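Local coordinates for protein cytosine deaminase (Klebsiella pneumoniae, PDB 4R85) that is an iron-dependent amidohydrolase-fold deaminase that hydrolytically removes the amino group of 5-methylcytosine and probably of cytosine, at residues 207-221 and 238-252. Numbering follows the deposited sequence.
With FE2 (Fe (II) ion), chain H; 17E (5-methylcytosine), chain G.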
ATOM      1  N   ASP A 207       4.886  26.252   5.103  1.00 10.44           N
ATOM      2  CA  ASP A 207       4.530  24.976   4.481  1.00 10.08           C
ATOM      3  C   ASP A 207       3.221  25.138   3.717  1.00 15.03           C
ATOM      4  O   ASP A 207       2.162  25.246   4.324  1.00 14.19           O
ATOM      5  CB  ASP A 207       4.373  23.881   5.530  1.00 10.19           C
ATOM      6  CG  ASP A 207       4.360  22.488   4.929  1.00 17.00           C
ATOM      7  OD1 ASP A 207       4.905  21.558   5.572  1.00 21.39           O
ATOM      8  OD2 ASP A 207       3.817  22.312   3.818  1.00 19.76           O
ATOM      9  N   VAL A 208       3.308  25.132   2.389  1.00 12.86           N
ATOM     10  CA  VAL A 208       2.200  25.530   1.532  1.00 14.63           C
ATOM     11  C   VAL A 208       1.635  24.347   0.746  1.00 14.32           C
ATOM     12  O   VAL A 208       2.394  23.552   0.183  1.00 16.21           O
ATOM     13  CB  VAL A 208       2.672  26.621   0.536  1.00 15.82           C
ATOM     14  CG1 VAL A 208       1.620  26.885  -0.527  1.00 15.07           C
ATOM     15  CG2 VAL A 208       3.026  27.907   1.279  1.00 14.25           C
ATOM     16  N   HIS A 209       0.305  24.241   0.715  1.00 10.71           N
ATOM     17  CA  HIS A 209      -0.396  23.321  -0.192  1.00 13.73           C
ATOM     18  C   HIS A 209      -0.266  23.915  -1.579  1.00 13.79           C
ATOM     19  O   HIS A 209      -0.972  24.844  -1.941  1.00 15.31           O
ATOM     20  CB  HIS A 209      -1.875  23.205   0.185  1.00 10.29           C
ATOM     21  CG  HIS A 209      -2.131  22.255   1.310  1.00 11.04           C
ATOM     22  ND1 HIS A 209      -1.664  22.472   2.587  1.00 13.64           N
ATOM     23  CD2 HIS A 209      -2.793  21.076   1.344  1.00 10.54           C
ATOM     24  CE1 HIS A 209      -2.029  21.468   3.365  1.00 12.16           C
ATOM     25  NE2 HIS A 209      -2.718  20.610   2.633  1.00 13.73           N
ATOM     26  N   CYS A 210       0.660  23.398  -2.360  1.00 11.35           N
ATOM     27  CA  CYS A 210       1.144  24.217  -3.451  1.00 12.89           C
ATOM     28  C   CYS A 210       0.386  24.091  -4.775  1.00 20.67           C
ATOM     29  O   CYS A 210      -0.199  25.054  -5.257  1.00 36.13           O
ATOM     30  CB  CYS A 210       2.647  24.017  -3.627  1.00 20.28           C
ATOM     31  SG  CYS A 210       3.308  25.323  -4.595  1.00 21.94           S
ATOM     32  N   ASP A 211       0.403  22.920  -5.375  1.00 24.92           N
ATOM     33  CA  ASP A 211      -0.307  22.738  -6.634  1.00 19.54           C
ATOM     34  C   ASP A 211      -1.012  21.385  -6.594  1.00 13.66           C
ATOM     35  O   ASP A 211      -0.664  20.463  -7.341  1.00 13.54           O
ATOM     36  CB  ASP A 211       0.678  22.818  -7.818  1.00 14.27           C
ATOM     37  CG  ASP A 211       1.239  24.235  -8.036  1.00 20.05           C
ATOM     38  OD1 ASP A 211       2.458  24.443  -7.832  1.00 17.05           O
ATOM     39  OD2 ASP A 211       0.463  25.143  -8.427  1.00 14.46           O
ATOM     40  N   GLU A 212      -1.996  21.261  -5.704  1.00 13.20           N
ATOM     41  CA  GLU A 212      -2.644  19.973  -5.464  1.00 12.29           C
ATOM     42  C   GLU A 212      -3.769  19.780  -6.465  1.00 13.61           C
ATOM     43  O   GLU A 212      -4.951  19.755  -6.112  1.00 18.19           O
ATOM     44  CB  GLU A 212      -3.152  19.859  -4.017  1.00 17.83           C
ATOM     45  CG  GLU A 212      -3.552  18.414  -3.643  1.00 13.74           C
ATOM     46  CD  GLU A 212      -4.098  18.251  -2.229  1.00 17.77           C
ATOM     47  OE1 GLU A 212      -4.317  17.085  -1.824  1.00 16.94           O
ATOM     48  OE2 GLU A 212      -4.316  19.262  -1.527  1.00 17.58           O
ATOM     49  N   ILE A 213      -3.399  19.676  -7.733  1.00 12.07           N
ATOM     50  CA  ILE A 213      -4.375  19.643  -8.814  1.00 12.62           C
ATOM     51  C   ILE A 213      -3.654  19.074 -10.023  1.00 16.96           C
ATOM     52  O   ILE A 213      -2.429  19.143 -10.089  1.00 11.92           O
ATOM     53  CB  ILE A 213      -4.934  21.065  -9.091  1.00 13.58           C
ATOM     54  CG1 ILE A 213      -6.131  21.025 -10.046  1.00 16.67           C
ATOM     55  CG2 ILE A 213      -3.843  21.994  -9.602  1.00 16.63           C
ATOM     56  CD1 ILE A 213      -6.822  22.389 -10.193  1.00 17.28           C
ATOM     57  N   ASP A 214      -4.388  18.487 -10.965  1.00 12.25           N
ATOM     58  CA  ASP A 214      -3.743  17.830 -12.103  1.00 13.76           C
ATOM     59  C   ASP A 214      -3.512  18.761 -13.301  1.00 19.26           C
ATOM     60  O   ASP A 214      -3.055  18.319 -14.351  1.00 22.99           O
ATOM     61  CB  ASP A 214      -4.515  16.575 -12.531  1.00 16.81           C
ATOM     62  CG  ASP A 214      -4.375  15.423 -11.532  1.00 21.70           C
ATOM     63  OD1 ASP A 214      -5.388  14.731 -11.283  1.00 18.19           O
ATOM     64  OD2 ASP A 214      -3.253  15.195 -11.010  1.00 15.36           O
ATOM     65  N   ASP A 215      -3.810  20.045 -13.125  1.00 13.22           N
ATOM     66  CA  ASP A 215      -3.665  21.051 -14.177  1.00 13.73           C
ATOM     67  C   ASP A 215      -2.186  21.365 -14.438  1.00 13.78           C
ATOM     68  O   ASP A 215      -1.525  21.927 -13.571  1.00 13.90           O
ATOM     69  CB  ASP A 215      -4.398  22.323 -13.727  1.00 15.12           C
ATOM     70  CG  ASP A 215      -4.363  23.437 -14.766  1.00 14.31           C
ATOM     71  OD1 ASP A 215      -4.825  24.551 -14.437  1.00 16.37           O
ATOM     72  OD2 ASP A 215      -3.880  23.220 -15.896  1.00 18.85           O
ATOM     73  N   PRO A 216      -1.679  21.033 -15.643  1.00 11.86           N
ATOM     74  CA  PRO A 216      -0.275  21.301 -16.004  1.00 16.37           C
ATOM     75  C   PRO A 216       0.073  22.788 -15.941  1.00 17.15           C
ATOM     76  O   PRO A 216       1.254  23.133 -15.931  1.00 13.89           O
ATOM     77  CB  PRO A 216      -0.182  20.822 -17.462  1.00 18.32           C
ATOM     78  CG  PRO A 216      -1.284  19.848 -17.618  1.00 17.95           C
ATOM     79  CD  PRO A 216      -2.397  20.337 -16.729  1.00 10.77           C
ATOM     80  N   GLN A 217      -0.928  23.664 -15.903  1.00 10.00           N
ATOM     81  CA  GLN A 217      -0.622  25.088 -15.795  1.00 17.41           C
ATOM     82  C   GLN A 217      -0.680  25.624 -14.362  1.00 12.89           C
ATOM     83  O   GLN A 217      -0.525  26.820 -14.135  1.00 16.24           O
ATOM     84  CB  GLN A 217      -1.473  25.917 -16.758  1.00 19.62           C
ATOM     85  CG  GLN A 217      -1.280  25.492 -18.218  1.00 23.51           C
ATOM     86  CD  GLN A 217       0.190  25.254 -18.615  1.00 24.83           C
ATOM     87  OE1 GLN A 217       1.095  26.037 -18.282  1.00 20.89           O
ATOM     88  NE2 GLN A 217       0.421  24.173 -19.352  1.00 21.23           N
ATOM     89  N   SER A 218      -0.866  24.739 -13.387  1.00  9.16           N
ATOM     90  CA  SER A 218      -0.809  25.185 -12.005  1.00  9.18           C
ATOM     91  C   SER A 218       0.664  25.280 -11.607  1.00 12.97           C
ATOM     92  O   SER A 218       1.303  24.271 -11.299  1.00 11.92           O
ATOM     93  CB  SER A 218      -1.568  24.223 -11.085  1.00 15.14           C
ATOM     94  OG  SER A 218      -1.739  24.795  -9.797  1.00 11.67           O
ATOM     95  N   ARG A 219       1.209  26.492 -11.639  1.00  9.78           N
ATOM     96  CA  ARG A 219       2.650  26.663 -11.457  1.00 15.78           C
ATOM     97  C   ARG A 219       2.981  27.642 -10.329  1.00 14.59           C
ATOM     98  O   ARG A 219       3.850  28.499 -10.465  1.00 13.58           O
ATOM     99  CB  ARG A 219       3.289  27.128 -12.772  1.00 13.01           C
ATOM    100  CG  ARG A 219       3.229  26.092 -13.898  1.00 15.11           C
ATOM    101  CD  ARG A 219       3.745  26.673 -15.220  1.00 18.35           C
ATOM    102  NE  ARG A 219       3.756  25.676 -16.290  1.00 17.98           N
ATOM    103  CZ  ARG A 219       4.368  25.841 -17.461  1.00 17.59           C
ATOM    104  NH1 ARG A 219       4.314  24.887 -18.386  1.00 18.12           N
ATOM    105  NH2 ARG A 219       5.017  26.968 -17.714  1.00 17.76           N
ATOM    106  N   PHE A 220       2.290  27.521  -9.206  1.00 10.75           N
ATOM    107  CA  PHE A 220       2.593  28.392  -8.079  1.00 11.52           C
ATOM    108  C   PHE A 220       3.888  27.995  -7.375  1.00 11.71           C
ATOM    109  O   PHE A 220       4.487  28.798  -6.670  1.00 10.01           O
ATOM    110  CB  PHE A 220       1.383  28.471  -7.144  1.00 12.20           C
ATOM    111  CG  PHE A 220       0.193  29.067  -7.824  1.00 12.81           C
ATOM    112  CD1 PHE A 220      -0.766  28.259  -8.418  1.00 12.39           C
ATOM    113  CD2 PHE A 220       0.090  30.443  -7.970  1.00 10.82           C
ATOM    114  CE1 PHE A 220      -1.841  28.823  -9.092  1.00 13.68           C
ATOM    115  CE2 PHE A 220      -0.987  31.008  -8.641  1.00 10.78           C
ATOM    116  CZ  PHE A 220      -1.946  30.191  -9.208  1.00 12.18           C
ATOM    117  N   LEU A 221       4.323  26.757  -7.596  1.00  9.00           N
ATOM    118  CA  LEU A 221       5.598  26.296  -7.065  1.00 10.70           C
ATOM    119  C   LEU A 221       6.751  27.236  -7.441  1.00 11.60           C
ATOM    120  O   LEU A 221       7.583  27.560  -6.588  1.00 11.41           O
ATOM    121  CB  LEU A 221       5.895  24.870  -7.555  1.00 10.18           C
ATOM    122  CG  LEU A 221       7.250  24.329  -7.096  1.00 12.35           C
ATOM    123  CD1 LEU A 221       7.333  24.307  -5.565  1.00 13.32           C
ATOM    124  CD2 LEU A 221       7.452  22.924  -7.663  1.00 11.46           C
ATOM    125  N   THR A 238       8.653  24.702   2.931  1.00 12.60           N
ATOM    126  CA  THR A 238       8.265  23.422   2.354  1.00 11.07           C
ATOM    127  C   THR A 238       7.119  23.615   1.371  1.00 12.06           C
ATOM    128  O   THR A 238       6.202  24.410   1.618  1.00 12.40           O
ATOM    129  CB  THR A 238       7.852  22.401   3.442  1.00 14.66           C
ATOM    130  OG1 THR A 238       8.967  22.144   4.309  1.00 16.53           O
ATOM    131  CG2 THR A 238       7.405  21.083   2.809  1.00 16.56           C
ATOM    132  N   ALA A 239       7.187  22.902   0.247  1.00 14.73           N
ATOM    133  CA  ALA A 239       6.066  22.807  -0.679  1.00 12.81           C
ATOM    134  C   ALA A 239       5.431  21.430  -0.528  1.00 13.33           C
ATOM    135  O   ALA A 239       6.084  20.405  -0.764  1.00 10.67           O
ATOM    136  CB  ALA A 239       6.548  23.025  -2.122  1.00 12.29           C
ATOM    137  N   SER A 240       4.160  21.397  -0.135  1.00 14.71           N
ATOM    138  CA  SER A 240       3.447  20.137   0.015  1.00 12.00           C
ATOM    139  C   SER A 240       2.536  19.933  -1.186  1.00 14.27           C
ATOM    140  O   SER A 240       2.078  20.903  -1.776  1.00 15.75           O
ATOM    141  CB  SER A 240       2.611  20.146   1.300  1.00 12.91           C
ATOM    142  OG  SER A 240       3.428  20.097   2.467  1.00 14.70           O
ATOM    143  N   HIS A 241       2.301  18.678  -1.564  1.00 16.30           N
ATOM    144  CA  HIS A 241       1.312  18.360  -2.609  1.00 21.35           C
ATOM    145  C   HIS A 241       1.579  19.082  -3.913  1.00 26.27           C
ATOM    146  O   HIS A 241       0.695  19.769  -4.433  1.00 26.11           O
ATOM    147  CB  HIS A 241      -0.096  18.819  -2.230  1.00 18.09           C
ATOM    148  CG  HIS A 241      -0.673  18.169  -1.019  1.00 18.10           C
ATOM    149  ND1 HIS A 241      -1.016  16.835  -0.977  1.00 20.90           N
ATOM    150  CD2 HIS A 241      -1.043  18.691   0.173  1.00 18.55           C
ATOM    151  CE1 HIS A 241      -1.552  16.557   0.200  1.00 14.02           C
ATOM    152  NE2 HIS A 241      -1.574  17.665   0.917  1.00 15.79           N
ATOM    153  N   THR A 242       2.774  18.951  -4.447  1.00 13.26           N
ATOM    154  CA  THR A 242       3.056  19.534  -5.746  1.00  9.18           C
ATOM    155  C   THR A 242       2.595  18.571  -6.831  1.00 11.60           C
ATOM    156  O   THR A 242       3.358  18.238  -7.728  1.00 11.15           O
ATOM    157  CB  THR A 242       4.562  19.858  -5.872  1.00 12.48           C
ATOM    158  OG1 THR A 242       5.344  18.703  -5.526  1.00 12.27           O
ATOM    159  CG2 THR A 242       4.914  20.984  -4.904  1.00 12.51           C
ATOM    160  N   CYS A 243       1.331  18.126  -6.743  1.00  9.71           N
ATOM    161  CA  CYS A 243       0.796  17.114  -7.656  1.00 11.50           C
ATOM    162  C   CYS A 243       0.893  17.518  -9.129  1.00 15.15           C
ATOM    163  O   CYS A 243       1.153  16.679  -9.999  1.00 13.05           O
ATOM    164  CB  CYS A 243      -0.658  16.800  -7.307  1.00 10.86           C
ATOM    165  SG  CYS A 243      -0.866  16.244  -5.596  1.00 16.73           S
ATOM    166  N   ALA A 244       0.663  18.797  -9.408  1.00  9.98           N
ATOM    167  CA  ALA A 244       0.753  19.290 -10.785  1.00 11.44           C
ATOM    168  C   ALA A 244       2.120  19.007 -11.427  1.00 12.74           C
ATOM    169  O   ALA A 244       2.212  18.844 -12.644  1.00  9.12           O
ATOM    170  CB  ALA A 244       0.434  20.785 -10.837  1.00 12.38           C
ATOM    171  N   MET A 245       3.182  18.955 -10.626  1.00 11.82           N
ATOM    172  CA  MET A 245       4.495  18.655 -11.189  1.00 10.90           C
ATOM    173  C   MET A 245       4.492  17.295 -11.900  1.00 11.59           C
ATOM    174  O   MET A 245       5.166  17.111 -12.904  1.00 11.91           O
ATOM    175  CB  MET A 245       5.600  18.704 -10.130  1.00 11.00           C
ATOM    176  CG  MET A 245       6.986  18.639 -10.752  1.00 13.35           C
ATOM    177  SD  MET A 245       8.241  18.139  -9.557  1.00 17.88           S
ATOM    178  CE  MET A 245       8.049  19.452  -8.369  1.00 13.27           C
ATOM    179  N   GLY A 246       3.703  16.353 -11.397  1.00 13.70           N
ATOM    180  CA  GLY A 246       3.544  15.075 -12.077  1.00 14.36           C
ATOM    181  C   GLY A 246       2.848  15.155 -13.430  1.00 17.50           C
ATOM    182  O   GLY A 246       2.783  14.163 -14.155  1.00 18.66           O
ATOM    183  N   SER A 247       2.333  16.333 -13.779  1.00 10.60           N
ATOM    184  CA  SER A 247       1.765  16.541 -15.104  1.00 11.30           C
ATOM    185  C   SER A 247       2.455  17.664 -15.904  1.00 12.11           C
ATOM    186  O   SER A 247       1.989  18.013 -16.992  1.00 13.26           O
ATOM    187  CB  SER A 247       0.260  16.841 -14.988  1.00 16.30           C
ATOM    188  OG  SER A 247      -0.424  15.763 -14.353  1.00 14.36           O
ATOM    189  N   TYR A 248       3.545  18.240 -15.379  1.00 10.63           N
ATOM    190  CA  TYR A 248       4.171  19.391 -16.049  1.00 11.72           C
ATOM    191  C   TYR A 248       4.722  19.045 -17.422  1.00 12.57           C
ATOM    192  O   TYR A 248       5.145  17.915 -17.685  1.00 13.43           O
ATOM    193  CB  TYR A 248       5.328  20.005 -15.235  1.00 13.45           C
ATOM    194  CG  TYR A 248       4.921  20.923 -14.107  1.00  9.14           C
ATOM    195  CD1 TYR A 248       3.614  21.403 -14.004  1.00 11.29           C
ATOM    196  CD2 TYR A 248       5.843  21.314 -13.142  1.00 11.59           C
ATOM    197  CE1 TYR A 248       3.248  22.236 -12.960  1.00 14.93           C
ATOM    198  CE2 TYR A 248       5.486  22.147 -12.097  1.00 11.59           C
ATOM    199  CZ  TYR A 248       4.187  22.602 -12.011  1.00 12.35           C
ATOM    200  OH  TYR A 248       3.833  23.430 -10.968  1.00 11.51           O
ATOM    201  N   ASP A 249       4.726  20.040 -18.292  1.00 15.42           N
ATOM    202  CA  ASP A 249       5.529  19.962 -19.492  1.00 15.66           C
ATOM    203  C   ASP A 249       6.962  19.633 -19.064  1.00 11.56           C
ATOM    204  O   ASP A 249       7.475  20.196 -18.099  1.00 11.16           O
ATOM    205  CB  ASP A 249       5.508  21.296 -20.223  1.00 17.37           C
ATOM    206  CG  ASP A 249       6.418  21.296 -21.431  1.00 19.52           C
ATOM    207  OD1 ASP A 249       5.950  20.886 -22.518  1.00 14.71           O
ATOM    208  OD2 ASP A 249       7.602  21.683 -21.287  1.00 16.36           O
ATOM    209  N   ASN A 250       7.594  18.708 -19.766  1.00 10.95           N
ATOM    210  CA  ASN A 250       8.917  18.239 -19.369  1.00 14.39           C
ATOM    211  C   ASN A 250      10.053  19.227 -19.565  1.00 15.10           C
ATOM    212  O   ASN A 250      10.993  19.236 -18.769  1.00 14.63           O
ATOM    213  CB  ASN A 250       9.236  16.909 -20.040  1.00 14.92           C
ATOM    214  CG  ASN A 250       8.337  15.812 -19.556  1.00 21.57           C
ATOM    215  OD1 ASN A 250       7.969  15.777 -18.381  1.00 13.91           O
ATOM    216  ND2 ASN A 250       7.947  14.923 -20.457  1.00 31.79           N
ATOM    217  N   ALA A 251       9.977  20.050 -20.614  1.00 11.29           N
ATOM    218  CA  ALA A 251      10.995  21.075 -20.846  1.00 16.28           C
ATOM    219  C   ALA A 251      10.926  22.141 -19.753  1.00 11.71           C
ATOM    220  O   ALA A 251      11.955  22.556 -19.191  1.00 12.76           O
ATOM    221  CB  ALA A 251      10.826  21.701 -22.228  1.00 14.54           C
ATOM    222  N   TYR A 252       9.708  22.569 -19.435  1.00 10.96           N
ATOM    223  CA  TYR A 252       9.500  23.475 -18.312  1.00 10.68           C
ATOM    224  C   TYR A 252      10.011  22.866 -17.018  1.00 12.62           C
ATOM    225  O   TYR A 252      10.678  23.535 -16.237  1.00 10.45           O
ATOM    226  CB  TYR A 252       8.016  23.813 -18.149  1.00 10.43           C
ATOM    227  CG  TYR A 252       7.731  24.566 -16.864  1.00 10.15           C
ATOM    228  CD1 TYR A 252       8.236  25.856 -16.659  1.00 13.60           C
ATOM    229  CD2 TYR A 252       6.985  23.986 -15.856  1.00 12.91           C
ATOM    230  CE1 TYR A 252       7.981  26.546 -15.475  1.00 11.93           C
ATOM    231  CE2 TYR A 252       6.714  24.671 -14.672  1.00 10.70           C
ATOM    232  CZ  TYR A 252       7.209  25.940 -14.493  1.00 13.45           C
ATOM    233  OH  TYR A 252       6.933  26.588 -13.313  1.00 14.69           O
TER
HETATM  234 FE   FE2 H 502      -2.654  18.304   3.087  1.00 19.40          FE
HETATM  235  N1  17E G 501      -7.382  20.123   2.296  1.00 12.92           N
HETATM  236  C2  17E G 501      -6.680  20.228   1.168  1.00 13.67           C
HETATM  237  O2  17E G 501      -6.731  21.395   0.449  1.00 13.81           O
HETATM  238  N3  17E G 501      -5.920  19.224   0.719  1.00 15.01           N
HETATM  239  C4  17E G 501      -5.852  18.068   1.399  1.00 19.47           C
HETATM  240  N4  17E G 501      -5.039  17.001   0.909  1.00 20.70           N
HETATM  241  C5  17E G 501      -6.569  17.911   2.588  1.00 13.49           C
HETATM  242  C6  17E G 501      -7.341  18.986   3.019  1.00 14.79           C
HETATM  243  CM5 17E G 501      -6.500  16.632   3.359  1.00 14.00           C
HETATM  244  O   HOH W   1       3.838  22.033  -8.302  1.00 15.74           O
HETATM  245  O   HOH W   2      -0.580  15.460 -11.753  1.00 15.46           O
HETATM  246  O   HOH W   3       3.167  22.371 -17.719  1.00 15.21           O
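With CG turned opposite the backbone N (chi1 -167°) and the chain straight beyond it, E212 runs alongside H241, whose own CG stands opposite its carbonyl carbon (chi1 -63°). The carboxylate therefore lies nearly parallel to the imidazole, OE1 over one face near the rim. A long, flat-ended acid suits this place: OE1 accepts from N4 of the 5-methylcytosine at 2.8 Å, and OE2 comes equally close to its N3. H209 and H241 point the same way, their rings oblique, and both bind iron through NE2, H209 at 2.4 Å and H241 at 2.5 Å; H56, H58 and D308 complete the site. Leading up to the histidines, strands 207-209 and 238-240 run parallel, joined by the backbone hydrogen bonds from V208 N to T238 O, S240 N to V208 O and C210 N to S240 O. On the face that carries H209, the small S240 donates through OG to the syn lone pair of D207 OD2 (2.6 Å), while D207 OD1 pairs with R115.

Beyond the strands, the D211 carboxylate gathers S218 OG, F220 N and L221 N, drawing 218-221 back onto D211. The link across is made by A244 N, which donates to D211 O, A244 being small enough to fit close to D211 CB, and by Y248, whose OH donates to S218 O (2.7 Å) in the carbonyl plane; a water links that OH to D211 OD1. At the outer end the extended R219 slides past Y252 and lays its guanidinium flat on the ring, centres 3.6 Å apart and planes at 2°, a cation-pi stack. Apolar L221 packs CD1 on A239 CB and CD2 on M245 CE. Neighbouring parallel strands of a beta-alpha-beta unit, each delivering a metal-binding histidine at or just past its C-terminal end, are the hallmark of the amidohydrolase TIM-barrel active site.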